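Local structure of mandelate racemase / muconate lactonizing enzyme, C-terminal domain protein (Pseudovibrio sp. JE062, 4JHM) at residues Asp229-Val237 and Leu261-Val269; Tyr172-Glu183 and Lys208-Trp218. The protein is of unknown function but belongs to the enolase superfamily, in which an N-terminal alpha+beta domain caps a TIM-barrel C-terminal domain. All blocks are in the same frame, centred on the assembly; numbering follows the deposited sequence.

Contact 1 (Asp229-Val237 and Leu261-Val269); sequences DFKTYQRLV and LSTGMWSDV
Met-265, modelled as selenomethionine, lies across Phe-230 where the loop after helix 254-262 passes helix 230-239, one of the outer helices of the TIM-barrel domain. A Schellman motif ends helix 254-262 just before Met-265: Gly-264, with positive phi, is its C-prime residue, and Met-265 N bonds to Ala-260 O. The side chain of Met-265 runs straight beyond CG (chi2 -168°), bringing its selenium and terminal methyl over one face of the Phe-230 ring. Met-265 SE stands 3.9 Å from the Phe-230 ring centroid, a Met-aromatic contact, and Met-265 CE makes a CH-pi contact 3.7 Å from that centroid, shifted toward CG. His-259 of a neighbouring subunit meets the same ring edge-to-face.

Gln-234 supplies the polar link. Its extended chain brings Gln-234 NE2 to Thr-263 O at 2.8 Å, a nearly straight bond (170°). This bond ties the side chain to the backbone just past the helix; the oxygen lies in the Gln-234 amide plane, while the donor is tilted from the carbonyl plane of Thr-263. Trp-266 turns an edge of its indole toward the face of Tyr-233 in an offset edge-to-face pair, with the planes at 74°. Val-237 lays CB and CG1 against Gly-264 O, while its CG2 packs 3.5 Å from Met-265 O. The same Val-237 CG2 lies 3.7 Å from Ser-267 OG, a hydroxyl hydrogen-bonded to Ile-244 N.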
# COMPACT_ATOMS: atom_id res chain seq x y z
N ASP A 229 13.51 -5.49 14.93
CA ASP A 229 12.52 -4.44 15.09
C ASP A 229 12.43 -3.66 13.79
O ASP A 229 12.84 -2.51 13.72
CB ASP A 229 12.90 -3.52 16.24
CG ASP A 229 11.88 -2.42 16.47
OD1 ASP A 229 10.93 -2.28 15.66
OD2 ASP A 229 12.02 -1.68 17.46
N PHE A 230 11.87 -4.30 12.78
CA PHE A 230 11.87 -3.75 11.43
C PHE A 230 11.28 -2.34 11.38
O PHE A 230 11.92 -1.41 10.89
CB PHE A 230 11.11 -4.68 10.48
CG PHE A 230 11.69 -6.07 10.38
CD1 PHE A 230 12.99 -6.33 10.77
CD2 PHE A 230 10.93 -7.12 9.88
CE1 PHE A 230 13.52 -7.61 10.66
CE2 PHE A 230 11.45 -8.40 9.77
CZ PHE A 230 12.75 -8.64 10.16
N LYS A 231 10.06 -2.17 11.88
CA LYS A 231 9.38 -0.88 11.82
C LYS A 231 10.23 0.29 12.36
O LYS A 231 10.18 1.40 11.81
CB LYS A 231 8.04 -0.94 12.57
CG LYS A 231 6.85 -1.34 11.71
CD LYS A 231 5.81 -2.09 12.52
CE LYS A 231 4.39 -1.88 12.00
NZ LYS A 231 3.76 -0.65 12.57
N THR A 232 11.00 0.05 13.41
CA THR A 232 11.84 1.11 13.98
C THR A 232 12.95 1.50 13.02
O THR A 232 13.19 2.69 12.79
CB THR A 232 12.46 0.68 15.32
OG1 THR A 232 11.42 0.50 16.29
CG2 THR A 232 13.43 1.72 15.82
N TYR A 233 13.63 0.50 12.47
CA TYR A 233 14.64 0.73 11.45
C TYR A 233 14.04 1.52 10.27
O TYR A 233 14.63 2.49 9.80
CB TYR A 233 15.19 -0.59 10.94
CG TYR A 233 16.46 -1.06 11.63
CD1 TYR A 233 17.70 -0.65 11.18
CD2 TYR A 233 16.41 -1.95 12.70
CE1 TYR A 233 18.86 -1.07 11.78
CE2 TYR A 233 17.58 -2.38 13.31
CZ TYR A 233 18.80 -1.94 12.85
OH TYR A 233 19.98 -2.36 13.44
N GLN A 234 12.86 1.11 9.82
CA GLN A 234 12.17 1.81 8.74
C GLN A 234 11.98 3.29 9.05
O GLN A 234 12.14 4.14 8.17
CB GLN A 234 10.80 1.17 8.47
CG GLN A 234 10.89 -0.16 7.74
CD GLN A 234 9.53 -0.75 7.43
OE1 GLN A 234 8.68 -0.88 8.31
NE2 GLN A 234 9.31 -1.12 6.18
N ARG A 235 11.67 3.58 10.31
CA ARG A 235 11.36 4.95 10.74
C ARG A 235 12.64 5.79 10.90
O ARG A 235 12.65 6.98 10.56
CB ARG A 235 10.54 4.90 12.03
CG ARG A 235 10.60 6.15 12.89
CD ARG A 235 9.78 5.96 14.16
NE ARG A 235 8.51 6.67 14.10
CZ ARG A 235 8.24 7.77 14.78
NH1 ARG A 235 7.06 8.35 14.66
NH2 ARG A 235 9.15 8.30 15.59
N LEU A 236 13.72 5.18 11.38
CA LEU A 236 15.02 5.85 11.40
C LEU A 236 15.49 6.25 10.00
O LEU A 236 15.91 7.38 9.78
CB LEU A 236 16.08 4.96 12.06
CG LEU A 236 16.01 4.88 13.58
CD1 LEU A 236 17.01 3.86 14.10
CD2 LEU A 236 16.25 6.25 14.19
N VAL A 237 15.42 5.30 9.07
CA VAL A 237 15.83 5.54 7.69
C VAL A 237 14.87 6.50 6.97
O VAL A 237 15.27 7.22 6.06
CB VAL A 237 15.90 4.22 6.89
CG1 VAL A 237 16.03 4.49 5.40
CG2 VAL A 237 17.07 3.37 7.38
N LEU A 261 16.25 -4.33 2.27
CA LEU A 261 16.46 -3.26 1.32
C LEU A 261 15.14 -2.92 0.62
O LEU A 261 14.81 -1.74 0.45
CB LEU A 261 17.54 -3.66 0.31
CG LEU A 261 18.92 -3.88 0.91
CD1 LEU A 261 19.92 -4.33 -0.15
CD2 LEU A 261 19.41 -2.62 1.59
N SER A 262 14.38 -3.94 0.24
CA SER A 262 13.10 -3.76 -0.45
C SER A 262 12.08 -2.96 0.36
O SER A 262 11.21 -2.31 -0.21
CB SER A 262 12.50 -5.11 -0.83
OG SER A 262 13.12 -5.64 -1.98
N THR A 263 12.17 -3.03 1.68
CA THR A 263 11.19 -2.37 2.54
C THR A 263 11.77 -1.15 3.27
O THR A 263 11.12 -0.58 4.14
CB THR A 263 10.61 -3.36 3.57
OG1 THR A 263 11.67 -3.93 4.35
CG2 THR A 263 9.86 -4.47 2.87
N GLY A 264 13.00 -0.77 2.91
CA GLY A 264 13.61 0.44 3.45
C GLY A 264 14.04 0.36 4.90
O GLY A 264 13.96 1.34 5.64
N MSE A 265 14.51 -0.82 5.32
CA MSE A 265 15.01 -1.01 6.67
C MSE A 265 16.41 -0.49 6.85
O MSE A 265 16.77 -0.05 7.94
CB MSE A 265 15.06 -2.50 6.98
CG MSE A 265 13.67 -3.10 6.97
SE MSE A 265 13.75 -4.90 7.74
CE MSE A 265 11.97 -5.48 7.13
N TRP A 266 17.20 -0.54 5.78
CA TRP A 266 18.62 -0.21 5.85
C TRP A 266 19.06 0.83 4.84
O TRP A 266 18.51 0.93 3.74
CB TRP A 266 19.45 -1.46 5.57
CG TRP A 266 19.19 -2.62 6.48
CD1 TRP A 266 18.68 -2.59 7.74
CD2 TRP A 266 19.48 -4.00 6.19
NE1 TRP A 266 18.61 -3.87 8.26
CE2 TRP A 266 19.10 -4.74 7.32
CE3 TRP A 266 20.01 -4.67 5.09
CZ2 TRP A 266 19.24 -6.12 7.38
CZ3 TRP A 266 20.14 -6.04 5.15
CH2 TRP A 266 19.76 -6.75 6.29
N SER A 267 20.09 1.60 5.19
CA SER A 267 20.77 2.50 4.25
C SER A 267 21.94 1.79 3.57
O SER A 267 22.47 2.26 2.57
CB SER A 267 21.28 3.73 4.98
OG SER A 267 20.28 4.29 5.80
N ASP A 268 22.35 0.66 4.14
CA ASP A 268 23.37 -0.20 3.54
C ASP A 268 23.05 -1.63 3.91
O ASP A 268 21.98 -1.92 4.45
CB ASP A 268 24.77 0.19 4.02
CG ASP A 268 24.93 0.09 5.53
OD1 ASP A 268 24.30 -0.79 6.16
OD2 ASP A 268 25.70 0.90 6.09
N VAL A 269 23.97 -2.54 3.63
CA VAL A 269 23.85 -3.89 4.17
C VAL A 269 25.18 -4.26 4.78
O VAL A 269 26.24 -3.91 4.27
CB VAL A 269 23.37 -4.92 3.13
CG1 VAL A 269 23.34 -4.32 1.74
CG2 VAL A 269 24.20 -6.19 3.18

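Contact 2 (Tyr172-Glu183 and Lys208-Trp218); sequences YDKDVALVEAVE and KMAKWMERHNW
Helices 172-183 and 208-215 run side by side in the same direction, their axes 2° from parallel and 11.9 Å apart, and their backbones are in register from Tyr-172 opposite Met-209 to Glu-183 opposite His-216. They belong to successive beta/alpha units of the TIM barrel, joined through strand 192-196, and large side chains fill the space between them.

Met-209, a selenomethionine, is a knob in a hole formed by Tyr-172, Asp-175, Val-176 and Val-179. Its chain bends at chi2 and again at chi3 (52°), which sets the methyl group between two neighbours, with Met-209 CE 3.8 Å from Tyr-172 CD1. Met-209 CE is equally 3.8 Å from Val-176 CG2, a methyl that also lies over a face of the Tyr-172 ring. The Tyr-172 hydroxyl end rests against the aliphatic part of Lys-208, whose NZ bonds to Asn-217 of a neighbouring subunit.

Val-179 CG2 packs 3.8 Å from Trp-218 CH2; the modelled approach of its CG1 to Trp-212 is too close and remains doubtful. The polar end of the contact belongs to Glu-183, which lays CB against the edge of Trp-212. Trp-218 NE1 donates to Glu-183 OE1 at 3.0 Å (158°), with the oxygen near the indole plane but approached from above the carboxylate. The other oxygen, OE2, lies at the edge of the His-216 ring. That ring is held by the last turn of the helix before it: His-216 ND1 donates to Trp-212 O at 3.1 Å, and His-216 N reaches the same oxygen from the opposite face of the carbonyl.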
# COMPACT_ATOMS: atom_id res chain seq x y z
N TYR A 172 22.46 5.16 26.17
CA TYR A 172 22.20 6.50 25.67
C TYR A 172 22.83 7.61 26.52
O TYR A 172 23.55 8.46 26.00
CB TYR A 172 20.69 6.73 25.55
CG TYR A 172 20.33 8.08 24.98
CD1 TYR A 172 20.75 8.45 23.72
CD2 TYR A 172 19.57 8.98 25.71
CE1 TYR A 172 20.42 9.69 23.19
CE2 TYR A 172 19.25 10.22 25.20
CZ TYR A 172 19.68 10.57 23.94
OH TYR A 172 19.36 11.80 23.42
N ASP A 173 22.57 7.61 27.82
CA ASP A 173 23.03 8.69 28.70
C ASP A 173 24.55 8.85 28.71
O ASP A 173 25.06 9.96 28.50
CB ASP A 173 22.53 8.47 30.12
CG ASP A 173 21.02 8.44 30.19
OD1 ASP A 173 20.39 9.47 29.87
OD2 ASP A 173 20.46 7.38 30.56
N LYS A 174 25.27 7.76 28.94
CA LYS A 174 26.74 7.79 28.93
C LYS A 174 27.27 8.02 27.51
O LYS A 174 28.23 8.76 27.31
CB LYS A 174 27.30 6.49 29.51
CG LYS A 174 26.95 6.30 30.98
CD LYS A 174 27.28 4.89 31.47
CE LYS A 174 28.78 4.71 31.66
NZ LYS A 174 29.11 3.33 32.14
N ASP A 175 26.63 7.40 26.53
CA ASP A 175 27.01 7.58 25.13
C ASP A 175 26.87 9.03 24.68
O ASP A 175 27.60 9.49 23.80
CB ASP A 175 26.17 6.69 24.23
CG ASP A 175 26.48 5.22 24.42
OD1 ASP A 175 27.45 4.89 25.13
OD2 ASP A 175 25.75 4.38 23.86
N VAL A 176 25.93 9.76 25.27
CA VAL A 176 25.72 11.16 24.91
C VAL A 176 26.85 12.04 25.45
O VAL A 176 27.27 12.99 24.80
CB VAL A 176 24.37 11.68 25.42
CG1 VAL A 176 24.35 13.21 25.45
CG2 VAL A 176 23.23 11.16 24.54
N ALA A 177 27.34 11.71 26.65
CA ALA A 177 28.45 12.45 27.23
C ALA A 177 29.71 12.20 26.42
O ALA A 177 30.56 13.08 26.26
CB ALA A 177 28.66 12.04 28.68
N LEU A 178 29.83 10.98 25.89
CA LEU A 178 30.95 10.62 25.04
C LEU A 178 30.82 11.34 23.70
O LEU A 178 31.64 12.18 23.35
CB LEU A 178 30.95 9.11 24.81
CG LEU A 178 31.85 8.62 23.67
CD1 LEU A 178 33.31 8.68 24.09
CD2 LEU A 178 31.47 7.20 23.28
N VAL A 179 29.77 11.00 22.97
CA VAL A 179 29.55 11.52 21.63
C VAL A 179 29.73 13.04 21.52
O VAL A 179 30.33 13.52 20.56
CB VAL A 179 28.15 11.10 21.13
CG1 VAL A 179 27.57 12.15 20.21
CG2 VAL A 179 28.23 9.75 20.43
N GLU A 180 29.21 13.79 22.49
CA GLU A 180 29.25 15.25 22.42
C GLU A 180 30.65 15.82 22.72
O GLU A 180 31.08 16.79 22.08
CB GLU A 180 28.22 15.85 23.38
CG GLU A 180 26.78 15.57 22.97
CD GLU A 180 25.76 16.33 23.79
OE1 GLU A 180 25.91 16.40 25.03
OE2 GLU A 180 24.79 16.86 23.20
N ALA A 181 31.34 15.21 23.67
CA ALA A 181 32.69 15.62 24.03
C ALA A 181 33.67 15.38 22.88
O ALA A 181 34.62 16.14 22.70
CB ALA A 181 33.16 14.87 25.27
N VAL A 182 33.43 14.33 22.10
CA VAL A 182 34.26 14.02 20.95
C VAL A 182 34.03 15.01 19.81
O VAL A 182 34.98 15.43 19.15
CB VAL A 182 33.99 12.59 20.42
CG1 VAL A 182 34.47 12.46 18.98
CG2 VAL A 182 34.66 11.55 21.30
N GLU A 183 32.78 15.38 19.59
CA GLU A 183 32.44 16.31 18.51
C GLU A 183 33.03 17.68 18.80
O GLU A 183 33.49 18.37 17.88
CB GLU A 183 30.92 16.43 18.34
CG GLU A 183 30.49 17.47 17.30
CD GLU A 183 30.88 17.08 15.88
OE1 GLU A 183 31.40 15.97 15.69
OE2 GLU A 183 30.65 17.90 14.96
N LYS A 208 16.70 9.86 18.82
CA LYS A 208 17.30 11.05 19.38
C LYS A 208 18.77 11.16 18.95
O LYS A 208 19.23 12.23 18.54
CB LYS A 208 17.20 11.02 20.91
CG LYS A 208 16.98 12.38 21.53
CD LYS A 208 15.52 12.63 21.84
CE LYS A 208 15.10 11.94 23.13
NZ LYS A 208 13.82 12.49 23.66
N MSE A 209 19.49 10.05 19.04
CA MSE A 209 20.91 10.02 18.70
C MSE A 209 21.12 10.24 17.23
O MSE A 209 22.08 10.90 16.83
CB MSE A 209 21.50 8.67 19.09
CG MSE A 209 22.94 8.48 18.61
SE MSE A 209 24.23 9.56 19.65
CE MSE A 209 23.73 9.00 21.47
N ALA A 210 20.23 9.68 16.42
CA ALA A 210 20.36 9.76 14.96
C ALA A 210 20.21 11.20 14.48
O ALA A 210 21.02 11.68 13.69
CB ALA A 210 19.33 8.86 14.30
N LYS A 211 19.17 11.87 14.98
CA LYS A 211 18.94 13.27 14.69
C LYS A 211 20.16 14.10 15.08
O LYS A 211 20.55 15.02 14.36
CB LYS A 211 17.71 13.79 15.42
CG LYS A 211 16.39 13.34 14.83
CD LYS A 211 15.26 14.28 15.23
CE LYS A 211 13.88 13.72 14.89
NZ LYS A 211 13.67 13.47 13.43
N TRP A 212 20.76 13.78 16.21
CA TRP A 212 21.96 14.47 16.65
C TRP A 212 23.15 14.15 15.75
O TRP A 212 23.88 15.06 15.34
CB TRP A 212 22.29 14.11 18.10
CG TRP A 212 23.48 14.83 18.63
CD1 TRP A 212 23.48 15.95 19.41
CD2 TRP A 212 24.86 14.49 18.41
NE1 TRP A 212 24.77 16.32 19.70
CE2 TRP A 212 25.63 15.45 19.09
CE3 TRP A 212 25.50 13.48 17.70
CZ2 TRP A 212 27.02 15.41 19.09
CZ3 TRP A 212 26.88 13.44 17.70
CH2 TRP A 212 27.63 14.41 18.38
N MSE A 213 23.34 12.88 15.43
CA MSE A 213 24.45 12.46 14.57
C MSE A 213 24.25 13.07 13.21
O MSE A 213 25.22 13.38 12.52
CB MSE A 213 24.53 10.94 14.48
CG MSE A 213 25.16 10.37 15.75
SE MSE A 213 25.05 8.40 15.78
CE MSE A 213 26.05 8.01 14.13
N GLU A 214 22.98 13.24 12.83
CA GLU A 214 22.61 13.83 11.54
C GLU A 214 22.99 15.31 11.46
O GLU A 214 23.41 15.78 10.41
CB GLU A 214 21.11 13.65 11.29
CG GLU A 214 20.61 14.13 9.93
CD GLU A 214 19.09 14.20 9.85
OE1 GLU A 214 18.46 14.61 10.85
OE2 GLU A 214 18.52 13.84 8.79
N ARG A 215 22.82 16.04 12.56
CA ARG A 215 23.16 17.47 12.59
C ARG A 215 24.66 17.68 12.46
O ARG A 215 25.10 18.65 11.84
CB ARG A 215 22.69 18.12 13.90
CG ARG A 215 21.22 18.48 13.92
CD ARG A 215 20.90 19.56 14.95
NE ARG A 215 19.56 20.10 14.72
CZ ARG A 215 19.27 21.13 13.93
NH1 ARG A 215 18.01 21.54 13.79
NH2 ARG A 215 20.24 21.77 13.28
N HIS A 216 25.43 16.79 13.07
CA HIS A 216 26.88 16.95 13.11
C HIS A 216 27.57 16.08 12.06
O HIS A 216 28.77 15.80 12.15
CB HIS A 216 27.38 16.68 14.52
CG HIS A 216 26.84 17.64 15.55
ND1 HIS A 216 25.66 17.42 16.23
CD2 HIS A 216 27.33 18.82 16.00
CE1 HIS A 216 25.44 18.42 17.06
NE2 HIS A 216 26.44 19.28 16.94
N ASN A 217 26.81 15.68 11.05
CA ASN A 217 27.35 15.02 9.86
C ASN A 217 28.21 13.78 10.13
O ASN A 217 29.13 13.47 9.37
CB ASN A 217 28.13 16.03 9.01
CG ASN A 217 27.21 16.97 8.24
OD1 ASN A 217 26.16 16.57 7.74
ND2 ASN A 217 27.62 18.23 8.14
N TRP A 218 27.91 13.05 11.20
CA TRP A 218 28.60 11.78 11.46
C TRP A 218 28.24 10.79 10.37
O TRP A 218 27.27 10.97 9.65
CB TRP A 218 28.23 11.22 12.83
CG TRP A 218 28.92 11.90 13.94
CD1 TRP A 218 29.21 13.23 14.03
CD2 TRP A 218 29.41 11.31 15.15
NE1 TRP A 218 29.85 13.50 15.21
CE2 TRP A 218 29.99 12.33 15.92
CE3 TRP A 218 29.42 10.00 15.65
CZ2 TRP A 218 30.57 12.10 17.16
CZ3 TRP A 218 29.99 9.77 16.88
CH2 TRP A 218 30.56 10.81 17.62

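In the fold
Both contacts lie in the helical layer of one TIM barrel. No touching residue of contact 1 is exposed, whereas Glu-180 and Lys-208 of contact 2 are. Contact 2 joins two neighbouring helices, and the loop after the second; contact 1 sets a helix against the loop leaving the next one, so main-chain oxygens take part in several of its contacts. The two meet where helix 203-215 packs on helix 230-239, with Leu-236 CD2 4.0 Å from Ala-210 CB. Each has one hydrogen bond between its segments: an amide serves a main-chain oxygen in contact 1, an indole a carboxylate in contact 2. Subunit interfaces border both, through Lys-231 and Arg-235, and through Lys-208 and Asn-217.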